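Local coordinates for DesE (Streptomyces coelicolor, PDB 6ENK), which binds the iron complex of desferrioxamine B and, as a solute-binding protein, probably delivers this ferric siderophore for uptake, at residues P197-L202 with E319-V324; V220-F225 with I294-E299; V201-A206 with V262-D267; L250-V255 with G280-L285. All coordinates share one frame; numbering follows the deposited sequence. Where two conformers were deposited one is given.

Contact 1: residues P197-L202 with E319-V324. With NA (sodium ion), chain B.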
# COMPACT_ATOMS: atom_id res chain seq x y z
N PRO A 197 -5.83 -21.89 13.03
CA PRO A 197 -4.71 -22.26 12.14
C PRO A 197 -5.15 -22.90 10.82
O PRO A 197 -4.40 -22.86 9.86
CB PRO A 197 -3.90 -23.26 12.99
CG PRO A 197 -4.90 -23.86 13.90
CD PRO A 197 -5.83 -22.73 14.25
N GLU A 198 -6.35 -23.46 10.79
CA GLU A 198 -6.88 -24.12 9.60
C GLU A 198 -7.32 -23.17 8.46
O GLU A 198 -7.46 -23.61 7.33
CB GLU A 198 -8.06 -25.05 9.99
CG GLU A 198 -9.42 -24.37 10.25
CD GLU A 198 -9.64 -23.81 11.68
OE1 GLU A 198 -8.69 -23.64 12.47
OE2 GLU A 198 -10.81 -23.52 12.00
N ILE A 199 -7.56 -21.90 8.77
CA ILE A 199 -8.08 -20.94 7.80
C ILE A 199 -6.99 -20.50 6.81
O ILE A 199 -6.01 -19.87 7.21
CB ILE A 199 -8.69 -19.72 8.52
CG1 ILE A 199 -9.89 -20.15 9.42
CG2 ILE A 199 -9.13 -18.65 7.53
CD1 ILE A 199 -10.98 -20.91 8.69
N ARG A 200 -7.19 -20.80 5.53
CA ARG A 200 -6.21 -20.50 4.48
C ARG A 200 -6.57 -19.20 3.77
O ARG A 200 -7.71 -19.03 3.29
CB ARG A 200 -6.13 -21.66 3.50
CG ARG A 200 -5.74 -22.99 4.16
CD ARG A 200 -6.23 -24.20 3.38
NE ARG A 200 -7.68 -24.32 3.35
CZ ARG A 200 -8.36 -25.28 2.72
NH1 ARG A 200 -7.72 -26.26 2.07
NH2 ARG A 200 -9.68 -25.29 2.77
N VAL A 201 -5.61 -18.27 3.73
CA VAL A 201 -5.85 -16.92 3.21
C VAL A 201 -5.16 -16.81 1.87
O VAL A 201 -3.98 -17.12 1.78
CB VAL A 201 -5.34 -15.83 4.19
CG1 VAL A 201 -5.64 -14.44 3.66
CG2 VAL A 201 -5.98 -16.00 5.57
N LEU A 202 -5.90 -16.41 0.84
CA LEU A 202 -5.32 -16.23 -0.49
C LEU A 202 -5.34 -14.74 -0.81
O LEU A 202 -6.37 -14.10 -0.69
CB LEU A 202 -6.13 -17.02 -1.54
CG LEU A 202 -5.62 -17.01 -3.00
CD1 LEU A 202 -5.97 -18.31 -3.69
CD2 LEU A 202 -6.14 -15.84 -3.84
N GLU A 319 -11.20 -14.71 12.30
CA GLU A 319 -12.02 -15.03 13.50
C GLU A 319 -13.31 -15.72 13.14
O GLU A 319 -13.65 -16.72 13.78
CB GLU A 319 -12.36 -13.76 14.29
CG GLU A 319 -11.22 -13.24 15.17
CD GLU A 319 -11.31 -11.75 15.47
OE1 GLU A 319 -12.40 -11.16 15.33
OE2 GLU A 319 -10.27 -11.15 15.85
N ASN A 320 -13.99 -15.20 12.12
CA ASN A 320 -15.34 -15.63 11.70
C ASN A 320 -15.44 -16.51 10.45
O ASN A 320 -16.53 -16.93 10.11
CB ASN A 320 -16.20 -14.38 11.55
CG ASN A 320 -16.23 -13.59 12.84
OD1 ASN A 320 -16.25 -14.19 13.91
ND2 ASN A 320 -16.14 -12.27 12.76
N ALA A 321 -14.32 -16.81 9.80
CA ALA A 321 -14.32 -17.69 8.62
C ALA A 321 -14.65 -19.14 8.97
O ALA A 321 -14.18 -19.67 10.00
CB ALA A 321 -12.98 -17.65 7.90
N LYS A 322 -15.44 -19.78 8.11
CA LYS A 322 -15.52 -21.24 8.07
C LYS A 322 -14.47 -21.81 7.13
O LYS A 322 -14.10 -21.16 6.16
CB LYS A 322 -16.90 -21.68 7.58
CG LYS A 322 -18.07 -21.10 8.36
CD LYS A 322 -19.36 -21.83 7.96
CE LYS A 322 -20.60 -20.98 8.15
NZ LYS A 322 -21.77 -21.56 7.41
N LYS A 323 -14.01 -23.03 7.39
CA LYS A 323 -13.17 -23.73 6.45
C LYS A 323 -14.04 -24.26 5.30
O LYS A 323 -14.88 -25.13 5.49
CB LYS A 323 -12.40 -24.86 7.14
CG LYS A 323 -11.18 -25.32 6.37
CD LYS A 323 -10.74 -26.72 6.77
CE LYS A 323 -9.65 -27.24 5.84
NZ LYS A 323 -9.95 -28.62 5.37
N VAL A 324 -13.85 -23.70 4.10
CA VAL A 324 -14.72 -24.01 2.95
C VAL A 324 -13.99 -24.44 1.67
O VAL A 324 -14.60 -25.07 0.81
CB VAL A 324 -15.64 -22.82 2.57
CG1 VAL A 324 -16.70 -22.58 3.64
CG2 VAL A 324 -14.84 -21.55 2.30
NA NA B . -15.65 -16.54 15.52
O HOH W 1 -16.05 -13.74 16.16
O HOH W 2 -16.87 -17.71 14.21

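Contact 2: residues V220-F225 with I294-E299. With BJ5 (desferrioxamine B), chain E.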
# COMPACT_ATOMS: atom_id res chain seq x y z
N VAL A 220 5.26 -5.83 1.95
CA VAL A 220 5.37 -5.40 3.36
C VAL A 220 4.18 -5.81 4.22
O VAL A 220 4.37 -6.23 5.38
CB VAL A 220 5.67 -3.88 3.52
CG1 VAL A 220 6.96 -3.53 2.83
CG2 VAL A 220 4.54 -3.00 2.98
N ASP A 221 2.97 -5.70 3.68
CA ASP A 221 1.78 -6.14 4.45
C ASP A 221 1.78 -7.65 4.68
O ASP A 221 1.68 -8.12 5.84
CB ASP A 221 0.45 -5.67 3.84
CG ASP A 221 0.18 -6.22 2.44
OD1 ASP A 221 1.13 -6.43 1.66
OD2 ASP A 221 -1.02 -6.40 2.13
N LEU A 222 1.94 -8.42 3.60
CA LEU A 222 1.86 -9.88 3.71
C LEU A 222 3.02 -10.47 4.53
O LEU A 222 2.81 -11.42 5.29
CB LEU A 222 1.72 -10.55 2.34
CG LEU A 222 0.62 -9.99 1.43
CD1 LEU A 222 0.65 -10.69 0.09
CD2 LEU A 222 -0.73 -10.12 2.11
N GLU A 223 4.23 -9.93 4.40
CA GLU A 223 5.36 -10.40 5.24
C GLU A 223 5.03 -10.24 6.72
O GLU A 223 5.25 -11.18 7.51
CB GLU A 223 6.68 -9.69 4.88
CG GLU A 223 7.35 -10.25 3.63
CD GLU A 223 8.81 -9.84 3.44
OE1 GLU A 223 9.52 -9.54 4.44
OE2 GLU A 223 9.24 -9.78 2.26
N TYR A 224 4.44 -9.11 7.08
CA TYR A 224 4.09 -8.83 8.47
C TYR A 224 2.96 -9.74 8.95
O TYR A 224 3.05 -10.32 10.05
CB TYR A 224 3.75 -7.34 8.64
CG TYR A 224 3.49 -6.89 10.06
CD1 TYR A 224 4.39 -7.17 11.08
CD2 TYR A 224 2.35 -6.16 10.38
CE1 TYR A 224 4.16 -6.74 12.38
CE2 TYR A 224 2.12 -5.72 11.67
CZ TYR A 224 3.02 -6.01 12.67
OH TYR A 224 2.77 -5.57 13.95
N PHE A 225 1.95 -9.95 8.09
CA PHE A 225 0.81 -10.79 8.44
C PHE A 225 1.26 -12.25 8.64
O PHE A 225 0.80 -12.94 9.55
CB PHE A 225 -0.30 -10.75 7.38
CG PHE A 225 -0.91 -9.38 7.11
CD1 PHE A 225 -0.88 -8.36 8.04
CD2 PHE A 225 -1.59 -9.15 5.91
CE1 PHE A 225 -1.48 -7.14 7.77
CE2 PHE A 225 -2.18 -7.93 5.63
CZ PHE A 225 -2.12 -6.93 6.56
N ILE A 294 -12.63 -10.18 1.56
CA ILE A 294 -12.42 -8.81 2.06
C ILE A 294 -11.37 -8.11 1.20
O ILE A 294 -10.83 -8.71 0.28
CB ILE A 294 -11.98 -8.81 3.54
CG1 ILE A 294 -10.59 -9.46 3.71
CG2 ILE A 294 -13.03 -9.51 4.42
CD1 ILE A 294 -9.95 -9.19 5.06
N ALA A 295 -11.09 -6.86 1.52
CA ALA A 295 -10.07 -6.07 0.86
C ALA A 295 -8.65 -6.42 1.37
O ALA A 295 -8.44 -6.71 2.54
CB ALA A 295 -10.37 -4.59 1.05
N ARG A 296 -7.69 -6.40 0.44
CA ARG A 296 -6.28 -6.23 0.76
C ARG A 296 -5.85 -4.89 0.22
O ARG A 296 -6.24 -4.55 -0.91
CB ARG A 296 -5.45 -7.28 0.05
CG ARG A 296 -3.95 -7.11 0.32
CD ARG A 296 -3.10 -8.03 -0.52
NE ARG A 296 -1.72 -7.61 -0.36
CZ ARG A 296 -0.71 -7.85 -1.18
NH1 ARG A 296 -0.88 -8.52 -2.32
NH2 ARG A 296 0.49 -7.35 -0.89
N SER A 297 -5.02 -4.16 0.97
CA SER A 297 -4.36 -2.97 0.42
C SER A 297 -2.89 -3.29 0.13
O SER A 297 -2.07 -3.20 1.04
CB SER A 297 -4.44 -1.81 1.40
OG SER A 297 -5.76 -1.44 1.68
N PRO A 298 -2.55 -3.70 -1.12
CA PRO A 298 -1.14 -4.01 -1.42
C PRO A 298 -0.16 -2.83 -1.33
O PRO A 298 1.05 -3.04 -1.28
CB PRO A 298 -1.17 -4.59 -2.85
CG PRO A 298 -2.59 -4.92 -3.12
CD PRO A 298 -3.40 -3.96 -2.30
N GLU A 299 -0.70 -1.60 -1.34
CA GLU A 299 0.06 -0.38 -1.06
C GLU A 299 -0.52 0.29 0.20
O GLU A 299 -1.28 1.27 0.10
CB GLU A 299 -0.03 0.58 -2.23
CG GLU A 299 0.56 0.04 -3.50
CD GLU A 299 0.59 1.07 -4.61
OE1 GLU A 299 1.01 2.21 -4.35
OE2 GLU A 299 0.22 0.75 -5.76
FE BJ5 E . 1.55 -4.07 -9.83
O11 BJ5 E . 0.35 -2.58 -10.35
O12 BJ5 E . 3.04 -2.98 -10.54
O21 BJ5 E . 2.79 -5.51 -9.30
O22 BJ5 E . 1.91 -3.30 -8.05
O31 BJ5 E . 0.01 -5.15 -9.18
O32 BJ5 E . 1.16 -4.91 -11.61
N11 BJ5 E . 1.19 -1.62 -10.64
C11 BJ5 E . 2.55 -1.86 -10.99
C12 BJ5 E . 3.48 -0.91 -11.69
C13 BJ5 E . 4.55 -1.64 -12.50
C14 BJ5 E . 5.83 -1.88 -11.72
O13 BJ5 E . 6.80 -1.13 -11.82
N12 BJ5 E . 5.87 -2.97 -10.96
C15 BJ5 E . 7.11 -3.55 -10.44
C16 BJ5 E . 7.23 -3.46 -8.94
C18 BJ5 E . 5.73 -5.48 -8.40
C17 BJ5 E . 6.05 -4.02 -8.15
C19 BJ5 E . 4.46 -5.94 -7.71
N21 BJ5 E . 3.28 -5.17 -8.14
C21 BJ5 E . 2.70 -4.10 -7.36
C22 BJ5 E . 3.02 -3.72 -5.95
C23 BJ5 E . 1.86 -3.94 -4.99
C24 BJ5 E . 1.47 -5.39 -4.86
O23 BJ5 E . 2.03 -6.14 -4.09
N22 BJ5 E . 0.46 -5.80 -5.63
C25 BJ5 E . -0.21 -7.09 -5.51
C26 BJ5 E . -0.97 -7.44 -6.76
C27 BJ5 E . -0.10 -7.91 -7.91
C28 BJ5 E . -0.83 -8.13 -9.22
C29 BJ5 E . -1.42 -6.86 -9.83
N31 BJ5 E . -0.39 -5.88 -10.18
C31 BJ5 E . 0.21 -5.82 -11.47
C32 BJ5 E . -0.14 -6.73 -12.62
C39 BJ5 E . 0.64 -0.27 -10.63
C40 BJ5 E . -0.39 -0.07 -11.71
C41 BJ5 E . -0.05 -0.72 -13.05
C42 BJ5 E . -0.22 0.16 -14.28
C43 BJ5 E . -1.50 -0.10 -15.06
N44 BJ5 E . -2.62 -0.52 -14.21
O HOH W 3 -3.38 -5.07 3.30

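Contact 3: residues V201-A206 with V262-D267. With BJ5 (desferrioxamine B), chain E.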
# COMPACT_ATOMS: atom_id res chain seq x y z
N VAL A 201 -5.61 -18.27 3.73
CA VAL A 201 -5.85 -16.92 3.21
C VAL A 201 -5.16 -16.81 1.87
O VAL A 201 -3.98 -17.12 1.78
CB VAL A 201 -5.34 -15.83 4.19
CG1 VAL A 201 -5.64 -14.44 3.66
CG2 VAL A 201 -5.98 -16.00 5.57
N LEU A 202 -5.90 -16.41 0.84
CA LEU A 202 -5.32 -16.23 -0.49
C LEU A 202 -5.34 -14.74 -0.81
O LEU A 202 -6.37 -14.10 -0.69
CB LEU A 202 -6.13 -17.02 -1.54
CG LEU A 202 -5.62 -17.01 -3.00
CD1 LEU A 202 -5.97 -18.31 -3.69
CD2 LEU A 202 -6.14 -15.84 -3.84
N ALA A 203 -4.20 -14.20 -1.23
CA ALA A 203 -4.07 -12.79 -1.59
C ALA A 203 -4.17 -12.67 -3.11
O ALA A 203 -3.29 -13.15 -3.86
CB ALA A 203 -2.74 -12.24 -1.07
N GLY A 204 -5.27 -12.06 -3.56
CA GLY A 204 -5.60 -11.98 -4.98
C GLY A 204 -5.69 -10.56 -5.52
O GLY A 204 -5.75 -9.60 -4.76
N SER A 205 -5.68 -10.45 -6.83
CA SER A 205 -5.88 -9.19 -7.56
C SER A 205 -6.47 -9.56 -8.91
O SER A 205 -5.95 -10.47 -9.59
CB SER A 205 -4.53 -8.45 -7.72
OG SER A 205 -4.68 -7.20 -8.40
N ALA A 206 -7.55 -8.88 -9.31
CA ALA A 206 -8.28 -9.17 -10.53
C ALA A 206 -8.01 -8.14 -11.64
O ALA A 206 -7.97 -6.93 -11.40
CB ALA A 206 -9.78 -9.23 -10.24
N VAL A 262 -10.43 -17.71 3.08
CA VAL A 262 -10.60 -16.27 3.04
C VAL A 262 -9.78 -15.78 1.84
O VAL A 262 -8.63 -16.21 1.65
CB VAL A 262 -10.10 -15.58 4.32
CG1 VAL A 262 -10.15 -14.05 4.17
CG2 VAL A 262 -10.90 -16.04 5.54
N ILE A 263 -10.37 -14.90 1.05
CA ILE A 263 -9.67 -14.25 -0.08
C ILE A 263 -9.57 -12.76 0.21
O ILE A 263 -10.59 -12.11 0.53
CB ILE A 263 -10.38 -14.48 -1.43
CG1 ILE A 263 -10.41 -15.99 -1.74
CG2 ILE A 263 -9.63 -13.76 -2.54
CD1 ILE A 263 -11.31 -16.39 -2.89
N ILE A 264 -8.34 -12.24 0.16
CA ILE A 264 -8.11 -10.81 0.34
C ILE A 264 -7.76 -10.25 -1.05
O ILE A 264 -6.84 -10.74 -1.72
CB ILE A 264 -7.09 -10.48 1.48
CG1 ILE A 264 -5.66 -10.96 1.17
CG2 ILE A 264 -7.56 -11.05 2.81
CD1 ILE A 264 -4.69 -10.58 2.28
N MET A 265 -8.58 -9.32 -1.51
CA MET A 265 -8.53 -8.83 -2.89
C MET A 265 -8.01 -7.39 -2.94
O MET A 265 -8.52 -6.51 -2.26
CB MET A 265 -9.93 -8.90 -3.56
CG MET A 265 -10.39 -10.33 -3.88
SD MET A 265 -9.27 -11.21 -4.99
CE MET A 265 -9.62 -10.37 -6.54
N ASP A 266 -6.96 -7.20 -3.74
CA ASP A 266 -6.42 -5.91 -4.11
C ASP A 266 -7.54 -4.85 -4.32
O ASP A 266 -8.48 -5.06 -5.10
CB ASP A 266 -5.60 -6.11 -5.38
CG ASP A 266 -4.74 -4.93 -5.78
OD1 ASP A 266 -4.78 -3.81 -5.22
OD2 ASP A 266 -3.95 -5.18 -6.71
N ASP A 267 -7.39 -3.73 -3.63
CA ASP A 267 -8.36 -2.63 -3.59
C ASP A 267 -8.02 -1.44 -4.50
O ASP A 267 -8.75 -0.44 -4.51
CB ASP A 267 -8.55 -2.17 -2.13
CG ASP A 267 -7.28 -1.55 -1.49
OD1 ASP A 267 -6.20 -1.52 -2.12
OD2 ASP A 267 -7.37 -1.09 -0.34
FE BJ5 E . 1.55 -4.07 -9.83
O11 BJ5 E . 0.35 -2.58 -10.35
O12 BJ5 E . 3.04 -2.98 -10.54
O21 BJ5 E . 2.79 -5.51 -9.30
O22 BJ5 E . 1.91 -3.30 -8.05
O31 BJ5 E . 0.01 -5.15 -9.18
O32 BJ5 E . 1.16 -4.91 -11.61
N11 BJ5 E . 1.19 -1.62 -10.64
C11 BJ5 E . 2.55 -1.86 -10.99
C12 BJ5 E . 3.48 -0.91 -11.69
C13 BJ5 E . 4.55 -1.64 -12.50
C14 BJ5 E . 5.83 -1.88 -11.72
O13 BJ5 E . 6.80 -1.13 -11.82
N12 BJ5 E . 5.87 -2.97 -10.96
C15 BJ5 E . 7.11 -3.55 -10.44
C16 BJ5 E . 7.23 -3.46 -8.94
C18 BJ5 E . 5.73 -5.48 -8.40
C17 BJ5 E . 6.05 -4.02 -8.15
C19 BJ5 E . 4.46 -5.94 -7.71
N21 BJ5 E . 3.28 -5.17 -8.14
C21 BJ5 E . 2.70 -4.10 -7.36
C22 BJ5 E . 3.02 -3.72 -5.95
C23 BJ5 E . 1.86 -3.94 -4.99
C24 BJ5 E . 1.47 -5.39 -4.86
O23 BJ5 E . 2.03 -6.14 -4.09
N22 BJ5 E . 0.46 -5.80 -5.63
C25 BJ5 E . -0.21 -7.09 -5.51
C26 BJ5 E . -0.97 -7.44 -6.76
C27 BJ5 E . -0.10 -7.91 -7.91
C28 BJ5 E . -0.83 -8.13 -9.22
C29 BJ5 E . -1.42 -6.86 -9.83
N31 BJ5 E . -0.39 -5.88 -10.18
C31 BJ5 E . 0.21 -5.82 -11.47
C32 BJ5 E . -0.14 -6.73 -12.62
C39 BJ5 E . 0.64 -0.27 -10.63
C40 BJ5 E . -0.39 -0.07 -11.71
C41 BJ5 E . -0.05 -0.72 -13.05
C42 BJ5 E . -0.22 0.16 -14.28
C43 BJ5 E . -1.50 -0.10 -15.06
N44 BJ5 E . -2.62 -0.52 -14.21
O HOH W 4 -8.74 -6.90 -7.27

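Contact 4: residues L250-V255 with G280-L285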
# COMPACT_ATOMS: atom_id res chain seq x y z
N LEU A 250 -2.68 -16.28 -13.06
CA LEU A 250 -3.58 -17.40 -13.39
C LEU A 250 -4.62 -16.98 -14.43
O LEU A 250 -5.17 -15.88 -14.40
CB LEU A 250 -4.32 -17.94 -12.16
CG LEU A 250 -3.53 -18.47 -10.95
CD1 LEU A 250 -4.49 -18.93 -9.85
CD2 LEU A 250 -2.60 -19.59 -11.37
N SER A 251 -4.91 -17.90 -15.35
CA SER A 251 -6.09 -17.76 -16.19
C SER A 251 -7.31 -17.83 -15.27
O SER A 251 -7.31 -18.54 -14.26
CB SER A 251 -6.15 -18.88 -17.23
OG SER A 251 -5.04 -18.82 -18.12
N TRP A 252 -8.36 -17.09 -15.63
CA TRP A 252 -9.56 -17.07 -14.81
C TRP A 252 -10.20 -18.46 -14.63
O TRP A 252 -10.78 -18.75 -13.58
CB TRP A 252 -10.58 -16.11 -15.40
CG TRP A 252 -10.31 -14.69 -15.03
CD1 TRP A 252 -9.75 -13.72 -15.80
CD2 TRP A 252 -10.62 -14.08 -13.78
NE1 TRP A 252 -9.67 -12.53 -15.10
CE2 TRP A 252 -10.22 -12.73 -13.86
CE3 TRP A 252 -11.21 -14.55 -12.59
CZ2 TRP A 252 -10.40 -11.83 -12.80
CZ3 TRP A 252 -11.36 -13.65 -11.52
CH2 TRP A 252 -10.97 -12.32 -11.64
N GLU A 253 -10.08 -19.31 -15.64
CA GLU A 253 -10.58 -20.68 -15.53
C GLU A 253 -9.81 -21.55 -14.50
O GLU A 253 -10.27 -22.62 -14.18
CB GLU A 253 -10.67 -21.38 -16.90
CG GLU A 253 -9.38 -21.45 -17.72
CD GLU A 253 -9.17 -20.25 -18.63
OE1 GLU A 253 -9.56 -19.11 -18.24
OE2 GLU A 253 -8.58 -20.43 -19.72
N ASN A 254 -8.67 -21.06 -13.97
CA ASN A 254 -7.85 -21.82 -13.03
C ASN A 254 -7.77 -21.14 -11.67
O ASN A 254 -6.89 -21.44 -10.87
CB ASN A 254 -6.45 -22.05 -13.60
CG ASN A 254 -6.47 -22.75 -14.95
OD1 ASN A 254 -7.29 -23.64 -15.19
ND2 ASN A 254 -5.59 -22.34 -15.84
N VAL A 255 -8.71 -20.25 -11.36
CA VAL A 255 -8.68 -19.54 -10.06
C VAL A 255 -9.03 -20.42 -8.87
O VAL A 255 -8.82 -20.01 -7.74
CB VAL A 255 -9.56 -18.26 -10.02
CG1 VAL A 255 -9.02 -17.23 -10.98
CG2 VAL A 255 -11.05 -18.55 -10.27
N GLY A 280 -17.25 -16.65 -14.15
CA GLY A 280 -18.06 -17.70 -13.49
C GLY A 280 -17.29 -18.55 -12.50
O GLY A 280 -17.81 -18.96 -11.45
N THR A 281 -16.03 -18.82 -12.83
CA THR A 281 -15.15 -19.58 -11.94
C THR A 281 -14.96 -18.89 -10.59
O THR A 281 -15.02 -19.55 -9.55
CB THR A 281 -13.77 -19.73 -12.58
OG1 THR A 281 -13.31 -18.41 -12.98
CG2 THR A 281 -13.86 -20.67 -13.75
N TRP A 282 -14.76 -17.58 -10.63
CA TRP A 282 -14.69 -16.75 -9.43
C TRP A 282 -15.95 -16.92 -8.58
O TRP A 282 -15.87 -17.20 -7.38
CB TRP A 282 -14.52 -15.27 -9.79
CG TRP A 282 -14.79 -14.35 -8.65
CD1 TRP A 282 -15.95 -13.67 -8.40
CD2 TRP A 282 -13.90 -14.03 -7.59
NE1 TRP A 282 -15.83 -12.96 -7.23
CE2 TRP A 282 -14.58 -13.16 -6.71
CE3 TRP A 282 -12.58 -14.40 -7.28
CZ2 TRP A 282 -13.98 -12.63 -5.55
CZ3 TRP A 282 -11.99 -13.88 -6.14
CH2 TRP A 282 -12.70 -13.01 -5.29
N LYS A 283 -17.09 -16.74 -9.22
CA LYS A 283 -18.40 -16.78 -8.56
C LYS A 283 -18.68 -18.13 -7.87
O LYS A 283 -19.37 -18.18 -6.85
CB LYS A 283 -19.52 -16.43 -9.55
CG LYS A 283 -19.56 -14.94 -9.92
CD LYS A 283 -20.72 -14.56 -10.85
CE LYS A 283 -20.95 -13.05 -10.88
NZ LYS A 283 -22.03 -12.55 -11.80
N GLN A 284 -18.12 -19.20 -8.42
CA GLN A 284 -18.25 -20.53 -7.83
C GLN A 284 -17.28 -20.86 -6.71
O GLN A 284 -17.48 -21.88 -6.06
CB GLN A 284 -18.17 -21.61 -8.92
CG GLN A 284 -19.42 -21.64 -9.79
CD GLN A 284 -19.39 -22.75 -10.83
OE1 GLN A 284 -18.32 -23.19 -11.26
NE2 GLN A 284 -20.58 -23.20 -11.25
N LEU A 285 -16.26 -20.02 -6.44
CA LEU A 285 -15.29 -20.34 -5.38
C LEU A 285 -15.99 -20.46 -4.05
O LEU A 285 -16.85 -19.63 -3.75
CB LEU A 285 -14.18 -19.28 -5.27
CG LEU A 285 -13.20 -19.23 -6.44
CD1 LEU A 285 -12.31 -18.00 -6.31
CD2 LEU A 285 -12.36 -20.50 -6.52

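Contact 1: residues P197-L202 with E319-V324
Both branches of Ile199 rest against the methyl of Ala321: CD1 lies 3.9 Å from Ala321 CB, and CG2 of Ile199 stands 4.0 Å from that same carbon. With CG1 anti to the carbonyl carbon (chi1 -61°), the longer arm swings out along the tail and passes Ala321 O, 3.7 Å from CD1 of Ile199. An alanine suits this spot because its single methyl can meet both Ile199 and Val262 of the neighbouring strand, which also touch each other. Farther along, the aliphatic part of Lys323 crosses Arg200, and Lys323 CE comes over one face of the guanidinium near its rim, 3.6 Å from Arg200 NH2. The two cationic ends are close, Arg200 NH2 lying 4.2 Å from Lys323 NZ, a repulsion probably eased by the salt bridge from Arg200 NE to Asp261; Arg200 NH2 also donates to Gly325 O. This is the C-terminal tail of the chain, which leaves helix 304-320 at Ala321 and runs on past the residues leading into strand 201-206, in the second lobe of a family 8 solute-binding protein, a fold of two lobes joined by a long helix. Lys196, just before Pro197, holds the helix end, its NZ donating to Glu319 O and Ala321 O, while Glu319 makes a salt bridge with Arg188. A sodium ion is held at the same helix end by Glu319 O at 2.7 Å and Asn320 OD1 at 2.9 Å, with two waters as further ligands.

Contact 2: residues V220-F225 with I294-E299
Arg296 reaches Asp221 by stretching out, CG anti to its backbone N (chi1 178°) and the chain extended as far as NE, while Asp221 holds CG between its own N and carbonyl carbon (chi1 63°), turning the carboxylate to meet it. The guanidinium grips side-on: Arg296 NH2 donates to Asp221 OD1 at 2.8 Å, and Arg296 NE to Asp221 OD2 at 2.9 Å. Both oxygens use syn lone pairs, and the two planes lie only 13° apart. Leucine and proline suit the flanks because they offer apolar carbon to the two faces of the guanidinium: Leu222 CD1 sits over one face, 3.4 Å from Arg296 CZ, and Pro298 CB over the opposite one. A water donates to Asp221 OD2 and accepts from Ser297 N. A methionine in place of Arg296 would probably leave the buried Asp221 carboxylate without its countercharge and less firmly fixed in its rotation. The arrangement backs the siderophore pocket, with Pro298 CB 3.4 Å from C24 of desferrioxamine B. It pins helix 220-227 to the end of strand 293-296, beside strand 262-266, whose Ile264 touches both Leu222 and Arg296; Phe225 carries the helix onto helices 304-320 and 173-195.

Contact 3: residues V201-A206 with V262-D267
Four backbone hydrogen bonds zip Val201-Gly204 to Val262-Asp266 in parallel register, from Leu202 N to Val262 O at one end to Asp266 N to Gly204 O, 2.9 Å, at the other. CA-H...O contacts reinforce them, such as Val201 CA to Val262 O. Of the apolar pairs, Val201 CG1 meets Ile264 CG2 at 4.0 Å on one face of the sheet, where Ala203 CB also touches Ile264 CG1. On the other face Met265, bent at chi2 and chi3, folds its sulfur over Gly204, SD 3.7 Å from Gly204 CA; a side chain there would collide with it, and CE goes on to Ala206 CB. The polar contact is at the C-terminal end: Ser205 OG donates to Asp266 OD2 at 2.7 Å, on the anti side, 21° out of the carboxylate plane. Asp266 OD2, itself 3.7 Å from C26 of the siderophore, also pairs with Arg268, which hydrogen-bonds desferrioxamine B, and probably helps to orient that arginine. An alanine at Asp266 would probably leave Ser205 OG without this acceptor and Arg268 with one acidic partner fewer, so less firmly oriented. Ser205 OG lies 3.6 Å from C29 of the siderophore. Strand 201-206 is central in a five-stranded mixed sheet and 262-266 its parallel neighbour; antiparallel strand 211-214 flanks the first and strand 293-296 the second, while helix 304-320 packs on the face bearing Val201, Val262 and Ile264.

Contact 4: residues L250-V255 with G280-L285
Thr281 OG1 donates to Trp252 O at 2.6 Å, arriving from above the carbonyl plane, 52° out of it, and not along a lone pair. The hydroxyl is placed there by lying between the backbone N and the carbonyl carbon of Thr281 (chi1 52°), which leaves CG2 anti to the carbonyl carbon and beside the same turn, 3.7 Å from Glu253 CA. Threonine thus serves both needs, a donor for the carbonyl and a methyl for the backbone beside it. Val255 slips in next to the bond, CG2 3.5 Å from Thr281 OG1, and faces Leu285, whose CD2 lies 3.8 Å from Val255 O. The contact ties the loop after the outer strand 247-250 to helix 280-284, part of the beta-alpha-beta crossover that links the parallel strands 262-266 and 293-296. The side chains of Trp252 and Trp282 extend alongside each other in the same direction, with Trp252 CZ3 4.0 Å from Trp282 CB. These large indoles fill the space between loop, helix and sheet: Trp252 meets Phe211 edge-to-face and donates NE1 to Ser207 O, while Trp282 touches Met265 through CH2. Leu285, at the N-cap position of helix 286-289, reaches Ile263 on the same strand.

Contact 3 is the hub. It shares Val201 and Leu202 with contact 1, their centres about 13 Å apart, and Arg200 O meets Val262 N at 3.0 Å. Contact 2 adjoins it on the side of strand 293-296, with centres about 9 Å apart and Ser297 OG 2.6 Å from Asp267 OD2. Contact 4 packs on the face bearing Ile263 and Met265, with Met265 CG 3.8 Å from Trp282 CH2; Ala206 CB lies 3.6 Å from Trp252 CH2. Contacts 2 and 3 both touch desferrioxamine B and so line its pocket, whereas the side chain of Trp252 in contact 4 is about 11 Å from it, and contact 1 lies beside a bound sodium ion.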